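Local coordinates for protein hydroquinone dioxygenase large subunit (Pseudomonas sp., PDB 4ZXA) that probably cleaves the aromatic ring of hydroquinone as the large, cupin-type subunit of a two-subunit, iron(II)-dependent 1,2-dioxygenase, at residues 64-78 and 129-143. Residues are numbered along the deposited sequence; the frame is centred on the assembly and turned at random.
With H8N (4-hydroxybenzonitrile), chain J.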
loop_
_atom_site.group_PDB
_atom_site.type_symbol
_atom_site.label_atom_id
_atom_site.label_comp_id
_atom_site.label_asym_id
_atom_site.label_seq_id
_atom_site.Cartn_x
_atom_site.Cartn_y
_atom_site.Cartn_z
ATOM N N ASP E 64 4.807 -7.322 -4.596
ATOM C CA ASP E 64 5.023 -6.353 -5.662
ATOM C C ASP E 64 5.632 -5.059 -5.109
ATOM O O ASP E 64 6.613 -4.565 -5.647
ATOM C CB ASP E 64 3.764 -6.093 -6.499
ATOM C CG ASP E 64 2.584 -5.614 -5.670
ATOM O OD1 ASP E 64 2.633 -5.716 -4.422
ATOM O OD2 ASP E 64 1.589 -5.145 -6.283
ATOM N N ILE E 65 5.076 -4.535 -4.022
ATOM C CA ILE E 65 5.629 -3.347 -3.374
ATOM C C ILE E 65 7.101 -3.561 -3.017
ATOM O O ILE E 65 7.961 -2.720 -3.335
ATOM C CB ILE E 65 4.777 -2.932 -2.145
ATOM C CG1 ILE E 65 3.380 -2.518 -2.622
ATOM C CG2 ILE E 65 5.421 -1.814 -1.364
ATOM C CD1 ILE E 65 2.458 -2.099 -1.513
ATOM N N PHE E 66 7.387 -4.709 -2.402
ATOM C CA PHE E 66 8.748 -5.053 -2.006
ATOM C C PHE E 66 9.710 -5.092 -3.179
ATOM O O PHE E 66 10.795 -4.515 -3.108
ATOM C CB PHE E 66 8.797 -6.404 -1.300
ATOM C CG PHE E 66 10.138 -6.724 -0.717
ATOM C CD1 PHE E 66 11.076 -7.437 -1.445
ATOM C CD2 PHE E 66 10.462 -6.306 0.565
ATOM C CE1 PHE E 66 12.331 -7.737 -0.904
ATOM C CE2 PHE E 66 11.716 -6.604 1.122
ATOM C CZ PHE E 66 12.644 -7.321 0.387
ATOM N N LEU E 67 9.323 -5.786 -4.246
ATOM C CA LEU E 67 10.191 -5.914 -5.417
ATOM C C LEU E 67 10.450 -4.588 -6.126
ATOM O O LEU E 67 11.586 -4.320 -6.516
ATOM C CB LEU E 67 9.653 -6.947 -6.410
ATOM C CG LEU E 67 9.701 -8.365 -5.847
ATOM C CD1 LEU E 67 8.848 -9.285 -6.687
ATOM C CD2 LEU E 67 11.155 -8.856 -5.757
ATOM N N ARG E 68 9.424 -3.756 -6.296
ATOM C CA ARG E 68 9.645 -2.463 -6.939
ATOM C C ARG E 68 10.657 -1.660 -6.121
ATOM O O ARG E 68 11.563 -1.012 -6.678
ATOM C CB ARG E 68 8.342 -1.671 -7.081
ATOM C CG ARG E 68 7.264 -2.355 -7.900
ATOM C CD ARG E 68 6.117 -1.398 -8.226
ATOM N NE ARG E 68 4.937 -2.124 -8.689
ATOM C CZ ARG E 68 3.870 -2.381 -7.938
ATOM N NH1 ARG E 68 3.810 -1.953 -6.678
ATOM N NH2 ARG E 68 2.859 -3.063 -8.457
ATOM N N ALA E 69 10.521 -1.722 -4.798
ATOM C CA ALA E 69 11.398 -0.955 -3.912
ATOM C C ALA E 69 12.834 -1.430 -4.007
ATOM O O ALA E 69 13.740 -0.624 -4.168
ATOM C CB ALA E 69 10.920 -1.028 -2.474
ATOM N N MET E 70 13.041 -2.741 -3.927
ATOM C CA MET E 70 14.395 -3.290 -3.916
ATOM C C MET E 70 15.019 -3.092 -5.275
ATOM O O MET E 70 16.231 -2.866 -5.393
ATOM C CB MET E 70 14.415 -4.783 -3.549
ATOM C CG MET E 70 15.813 -5.401 -3.649
ATOM S SD MET E 70 15.951 -7.017 -2.857
ATOM C CE MET E 70 15.787 -6.526 -1.126
ATOM N N MET E 71 14.177 -3.168 -6.301
ATOM C CA MET E 71 14.633 -2.913 -7.664
ATOM C C MET E 71 15.217 -1.520 -7.771
ATOM O O MET E 71 16.234 -1.341 -8.425
ATOM C CB MET E 71 13.503 -3.053 -8.670
ATOM C CG MET E 71 13.946 -2.796 -10.088
ATOM S SD MET E 71 14.828 -4.179 -10.807
ATOM C CE MET E 71 16.490 -3.518 -10.988
ATOM N N ARG E 72 14.584 -0.533 -7.134
ATOM C CA ARG E 72 15.125 0.819 -7.186
ATOM C C ARG E 72 16.430 0.868 -6.404
ATOM O O ARG E 72 17.421 1.410 -6.891
ATOM C CB ARG E 72 14.127 1.889 -6.685
ATOM C CG ARG E 72 12.835 2.036 -7.537
ATOM C CD ARG E 72 13.160 2.032 -9.014
ATOM N NE ARG E 72 12.010 2.197 -9.899
ATOM C CZ ARG E 72 11.088 1.260 -10.121
ATOM N NH1 ARG E 72 11.136 0.096 -9.477
ATOM N NH2 ARG E 72 10.100 1.494 -10.971
ATOM N N ASP E 73 16.436 0.280 -5.207
ATOM C CA ASP E 73 17.623 0.340 -4.353
ATOM C C ASP E 73 18.840 -0.248 -5.059
ATOM O O ASP E 73 19.956 0.252 -4.913
ATOM C CB ASP E 73 17.406 -0.372 -3.015
ATOM C CG ASP E 73 17.989 0.398 -1.837
ATOM O OD1 ASP E 73 18.622 1.467 -2.038
ATOM O OD2 ASP E 73 17.810 -0.070 -0.693
ATOM N N VAL E 74 18.614 -1.306 -5.830
ATOM C CA VAL E 74 19.707 -1.976 -6.518
ATOM C C VAL E 74 20.164 -1.170 -7.717
ATOM O O VAL E 74 21.366 -1.037 -7.955
ATOM C CB VAL E 74 19.326 -3.393 -6.974
ATOM C CG1 VAL E 74 20.198 -3.822 -8.141
ATOM C CG2 VAL E 74 19.450 -4.355 -5.818
ATOM N N ALA E 75 19.201 -0.630 -8.459
ATOM C CA ALA E 75 19.499 0.101 -9.678
ATOM C C ALA E 75 20.193 1.415 -9.348
ATOM O O ALA E 75 20.998 1.910 -10.138
ATOM C CB ALA E 75 18.228 0.353 -10.485
ATOM N N TRP E 76 19.867 1.980 -8.187
ATOM C CA TRP E 76 20.395 3.286 -7.786
ATOM C C TRP E 76 21.684 3.163 -6.981
ATOM O O TRP E 76 22.265 4.160 -6.579
ATOM C CB TRP E 76 19.368 4.062 -6.949
ATOM C CG TRP E 76 18.066 4.314 -7.635
ATOM C CD1 TRP E 76 17.795 4.159 -8.962
ATOM C CD2 TRP E 76 16.844 4.742 -7.018
ATOM N NE1 TRP E 76 16.481 4.472 -9.210
ATOM C CE2 TRP E 76 15.874 4.827 -8.036
ATOM C CE3 TRP E 76 16.472 5.053 -5.710
ATOM C CZ2 TRP E 76 14.568 5.231 -7.787
ATOM C CZ3 TRP E 76 15.181 5.440 -5.459
ATOM C CH2 TRP E 76 14.238 5.525 -6.491
ATOM N N GLY E 77 22.122 1.939 -6.715
ATOM C CA GLY E 77 23.311 1.743 -5.903
ATOM C C GLY E 77 23.096 2.273 -4.503
ATOM O O GLY E 77 24.020 2.782 -3.863
ATOM N N PHE E 78 21.857 2.146 -4.031
ATOM C CA PHE E 78 21.457 2.593 -2.696
ATOM C C PHE E 78 21.327 4.104 -2.567
ATOM O O PHE E 78 21.117 4.627 -1.475
ATOM C CB PHE E 78 22.337 1.961 -1.609
ATOM C CG PHE E 78 22.266 0.461 -1.603
ATOM C CD1 PHE E 78 21.157 -0.187 -1.058
ATOM C CD2 PHE E 78 23.267 -0.302 -2.183
ATOM C CE1 PHE E 78 21.057 -1.584 -1.064
ATOM C CE2 PHE E 78 23.184 -1.687 -2.197
ATOM C CZ PHE E 78 22.073 -2.336 -1.636
ATOM N N PHE E 129 20.958 -8.545 -2.520
ATOM C CA PHE E 129 19.770 -7.937 -3.133
ATOM C C PHE E 129 19.537 -8.376 -4.586
ATOM O O PHE E 129 18.411 -8.690 -4.972
ATOM C CB PHE E 129 19.801 -6.405 -3.028
ATOM C CG PHE E 129 19.327 -5.870 -1.706
ATOM C CD1 PHE E 129 19.309 -6.680 -0.571
ATOM C CD2 PHE E 129 18.879 -4.562 -1.598
ATOM C CE1 PHE E 129 18.865 -6.185 0.650
ATOM C CE2 PHE E 129 18.433 -4.052 -0.388
ATOM C CZ PHE E 129 18.430 -4.860 0.741
ATOM N N LYS E 130 20.590 -8.394 -5.396
ATOM C CA LYS E 130 20.442 -8.831 -6.788
ATOM C C LYS E 130 19.945 -10.259 -6.820
ATOM O O LYS E 130 19.133 -10.625 -7.661
ATOM C CB LYS E 130 21.767 -8.722 -7.536
ATOM C CG LYS E 130 22.217 -7.282 -7.780
ATOM C CD LYS E 130 23.285 -7.202 -8.855
ATOM C CE LYS E 130 23.614 -5.758 -9.181
ATOM N NZ LYS E 130 24.387 -5.608 -10.453
ATOM N N ALA E 131 20.434 -11.062 -5.877
ATOM C CA ALA E 131 20.066 -12.466 -5.807
ATOM C C ALA E 131 18.604 -12.616 -5.399
ATOM O O ALA E 131 17.904 -13.530 -5.870
ATOM C CB ALA E 131 20.989 -13.220 -4.835
ATOM N N ILE E 132 18.136 -11.722 -4.532
ATOM C CA ILE E 132 16.733 -11.742 -4.127
ATOM C C ILE E 132 15.810 -11.387 -5.305
ATOM O O ILE E 132 14.843 -12.103 -5.579
ATOM C CB ILE E 132 16.467 -10.837 -2.901
ATOM C CG1 ILE E 132 17.163 -11.405 -1.660
ATOM C CG2 ILE E 132 14.966 -10.705 -2.639
ATOM C CD1 ILE E 132 17.226 -10.445 -0.509
ATOM N N LEU E 133 16.116 -10.302 -6.014
ATOM C CA LEU E 133 15.329 -9.932 -7.190
ATOM C C LEU E 133 15.269 -11.095 -8.173
ATOM O O LEU E 133 14.200 -11.458 -8.660
ATOM C CB LEU E 133 15.898 -8.689 -7.888
ATOM C CG LEU E 133 15.805 -7.340 -7.180
ATOM C CD1 LEU E 133 16.712 -6.315 -7.878
ATOM C CD2 LEU E 133 14.356 -6.861 -7.138
ATOM N N ARG E 134 16.427 -11.673 -8.461
ATOM C CA ARG E 134 16.507 -12.780 -9.401
ATOM C C ARG E 134 15.544 -13.877 -8.992
ATOM O O ARG E 134 14.742 -14.345 -9.797
ATOM C CB ARG E 134 17.938 -13.323 -9.473
ATOM C CG ARG E 134 18.202 -14.254 -10.651
ATOM C CD ARG E 134 19.673 -14.690 -10.709
ATOM N NE ARG E 134 19.952 -15.500 -11.897
ATOM C CZ ARG E 134 20.719 -15.112 -12.918
ATOM N NH1 ARG E 134 21.318 -13.920 -12.910
ATOM N NH2 ARG E 134 20.896 -15.926 -13.950
ATOM N N ASP E 135 15.606 -14.273 -7.726
ATOM C CA ASP E 135 14.805 -15.393 -7.267
ATOM C C ASP E 135 13.303 -15.073 -7.115
ATOM O O ASP E 135 12.460 -15.895 -7.462
ATOM C CB ASP E 135 15.386 -15.973 -5.978
ATOM C CG ASP E 135 14.713 -17.282 -5.576
ATOM O OD1 ASP E 135 14.947 -18.304 -6.259
ATOM O OD2 ASP E 135 13.946 -17.288 -4.585
ATOM N N TRP E 136 12.965 -13.885 -6.615
ATOM C CA TRP E 136 11.569 -13.575 -6.298
ATOM C C TRP E 136 10.784 -12.932 -7.450
ATOM O O TRP E 136 9.555 -12.758 -7.364
ATOM C CB TRP E 136 11.479 -12.693 -5.050
ATOM C CG TRP E 136 12.041 -13.338 -3.821
ATOM C CD1 TRP E 136 12.588 -14.582 -3.725
ATOM C CD2 TRP E 136 12.105 -12.769 -2.508
ATOM N NE1 TRP E 136 12.988 -14.823 -2.439
ATOM C CE2 TRP E 136 12.705 -13.724 -1.671
ATOM C CE3 TRP E 136 11.707 -11.544 -1.964
ATOM C CZ2 TRP E 136 12.925 -13.495 -0.315
ATOM C CZ3 TRP E 136 11.927 -11.318 -0.617
ATOM C CH2 TRP E 136 12.527 -12.286 0.191
ATOM N N THR E 137 11.486 -12.587 -8.523
ATOM C CA THR E 137 10.815 -12.011 -9.672
ATOM C C THR E 137 10.503 -13.056 -10.738
ATOM O O THR E 137 11.390 -13.546 -11.424
ATOM C CB THR E 137 11.628 -10.877 -10.299
ATOM O OG1 THR E 137 11.992 -9.932 -9.282
ATOM C CG2 THR E 137 10.804 -10.184 -11.377
ATOM N N ASN E 138 9.223 -13.368 -10.872
ATOM C CA ASN E 138 8.747 -14.336 -11.833
ATOM C C ASN E 138 8.708 -13.728 -13.209
ATOM O O ASN E 138 8.795 -12.514 -13.348
ATOM C CB ASN E 138 7.350 -14.796 -11.434
ATOM C CG ASN E 138 7.324 -15.399 -10.055
ATOM O OD1 ASN E 138 8.235 -16.144 -9.680
ATOM N ND2 ASN E 138 6.300 -15.060 -9.274
ATOM N N ALA E 139 8.555 -14.579 -14.220
ATOM C CA ALA E 139 8.657 -14.168 -15.622
ATOM C C ALA E 139 7.513 -13.251 -16.012
ATOM O O ALA E 139 7.503 -12.679 -17.098
ATOM C CB ALA E 139 8.670 -15.386 -16.526
ATOM N N THR E 140 6.573 -13.095 -15.097
ATOM C CA THR E 140 5.314 -12.465 -15.381
ATOM C C THR E 140 5.280 -11.039 -14.789
ATOM O O THR E 140 4.315 -10.302 -14.960
ATOM C CB THR E 140 4.200 -13.365 -14.804
ATOM O OG1 THR E 140 3.003 -13.265 -15.586
ATOM C CG2 THR E 140 3.931 -13.027 -13.361
ATOM N N PHE E 141 6.362 -10.649 -14.124
ATOM C CA PHE E 141 6.406 -9.398 -13.368
ATOM C C PHE E 141 7.696 -8.602 -13.600
ATOM O O PHE E 141 8.799 -9.100 -13.390
ATOM C CB PHE E 141 6.232 -9.695 -11.868
ATOM C CG PHE E 141 6.219 -8.471 -10.987
ATOM C CD1 PHE E 141 5.096 -7.653 -10.929
ATOM C CD2 PHE E 141 7.313 -8.157 -10.187
ATOM C CE1 PHE E 141 5.064 -6.523 -10.111
ATOM C CE2 PHE E 141 7.290 -7.034 -9.368
ATOM C CZ PHE E 141 6.157 -6.211 -9.334
ATOM N N ASP E 142 7.540 -7.349 -14.010
ATOM C CA ASP E 142 8.660 -6.447 -14.238
ATOM C C ASP E 142 8.622 -5.330 -13.198
ATOM O O ASP E 142 7.831 -4.399 -13.312
ATOM C CB ASP E 142 8.576 -5.882 -15.656
ATOM C CG ASP E 142 9.504 -4.690 -15.884
ATOM O OD1 ASP E 142 10.449 -4.459 -15.100
ATOM O OD2 ASP E 142 9.285 -3.981 -16.878
ATOM N N PRO E 143 9.497 -5.417 -12.187
ATOM C CA PRO E 143 9.599 -4.497 -11.041
ATOM C C PRO E 143 9.910 -3.044 -11.436
ATOM O O PRO E 143 9.790 -2.149 -10.595
ATOM C CB PRO E 143 10.782 -5.057 -10.233
ATOM C CG PRO E 143 11.052 -6.390 -10.783
ATOM C CD PRO E 143 10.596 -6.388 -12.203
HETATM N NAA H8N J . 14.241 11.393 -4.312
HETATM C CAC H8N J . 13.954 10.988 -5.342
HETATM C CAI H8N J . 13.562 10.499 -6.696
HETATM C CAF H8N J . 12.731 11.300 -7.470
HETATM C CAD H8N J . 12.340 10.877 -8.738
HETATM C CAH H8N J . 12.803 9.651 -9.189
HETATM O OAB H8N J . 12.415 9.219 -10.429
HETATM C CAE H8N J . 13.634 8.848 -8.416
HETATM C CAG H8N J . 14.020 9.279 -7.157
HETATM O O HOH W 1 7.723 0.169 -10.798
#
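Met-70 and Phe-129 illustrate how the end of a methionine can cover one face of a phenyl ring. The methionine chain runs out from the helix with CG trans to its backbone nitrogen (chi1 175°) and bends only at its end, which sets CE almost on the ring normal in a CH-pi contact, 3.4 Å from the centroid of the Phe-129 ring. Its SD lies over the same face, completing a Met-aromatic contact. Phe-129 CE2 meets the edge of the Phe-78 ring, 3.7 Å from Phe-78 CE1, the two rings oblique to each other. Val-74 CG2 packs against the root of the side chain, 3.5 Å from Phe-129 CB. A serine in place of Phe-129 would probably deprive the Met-70 methyl of its ring and open a gap beside Phe-78.

Aliphatic packing continues the seam. Leu-133 is a knob in the hole formed by Leu-67, Met-70, Met-71 and Val-74, with its CG 4.0 Å from Met-70 CG. Helix segments 64-75 and 129-136, part of the N-terminal region of the large subunit, run roughly antiparallel, their axes approaching to 10.0 Å with their N-to-C directions 142° apart. Beyond 129-136 the chain doubles back, so that Phe-141 presents its ring edge to Leu-67 CB and Pro-143 CB packs on Met-71 CB at 3.7 Å.

The polar link is at this returning end: Arg-72 NH1 donates to Pro-143 O (2.8 Å, N-H...O 151°), and a water bridges Arg-72 NH2 to the same oxygen. Arg-72 also bonds the carbonyls of Thr-229 and Trp-230, the latter a pocket residue, while its CB lies over one face of Trp-76, whose CZ2 touches 4-hydroxybenzonitrile CAE at 3.8 Å.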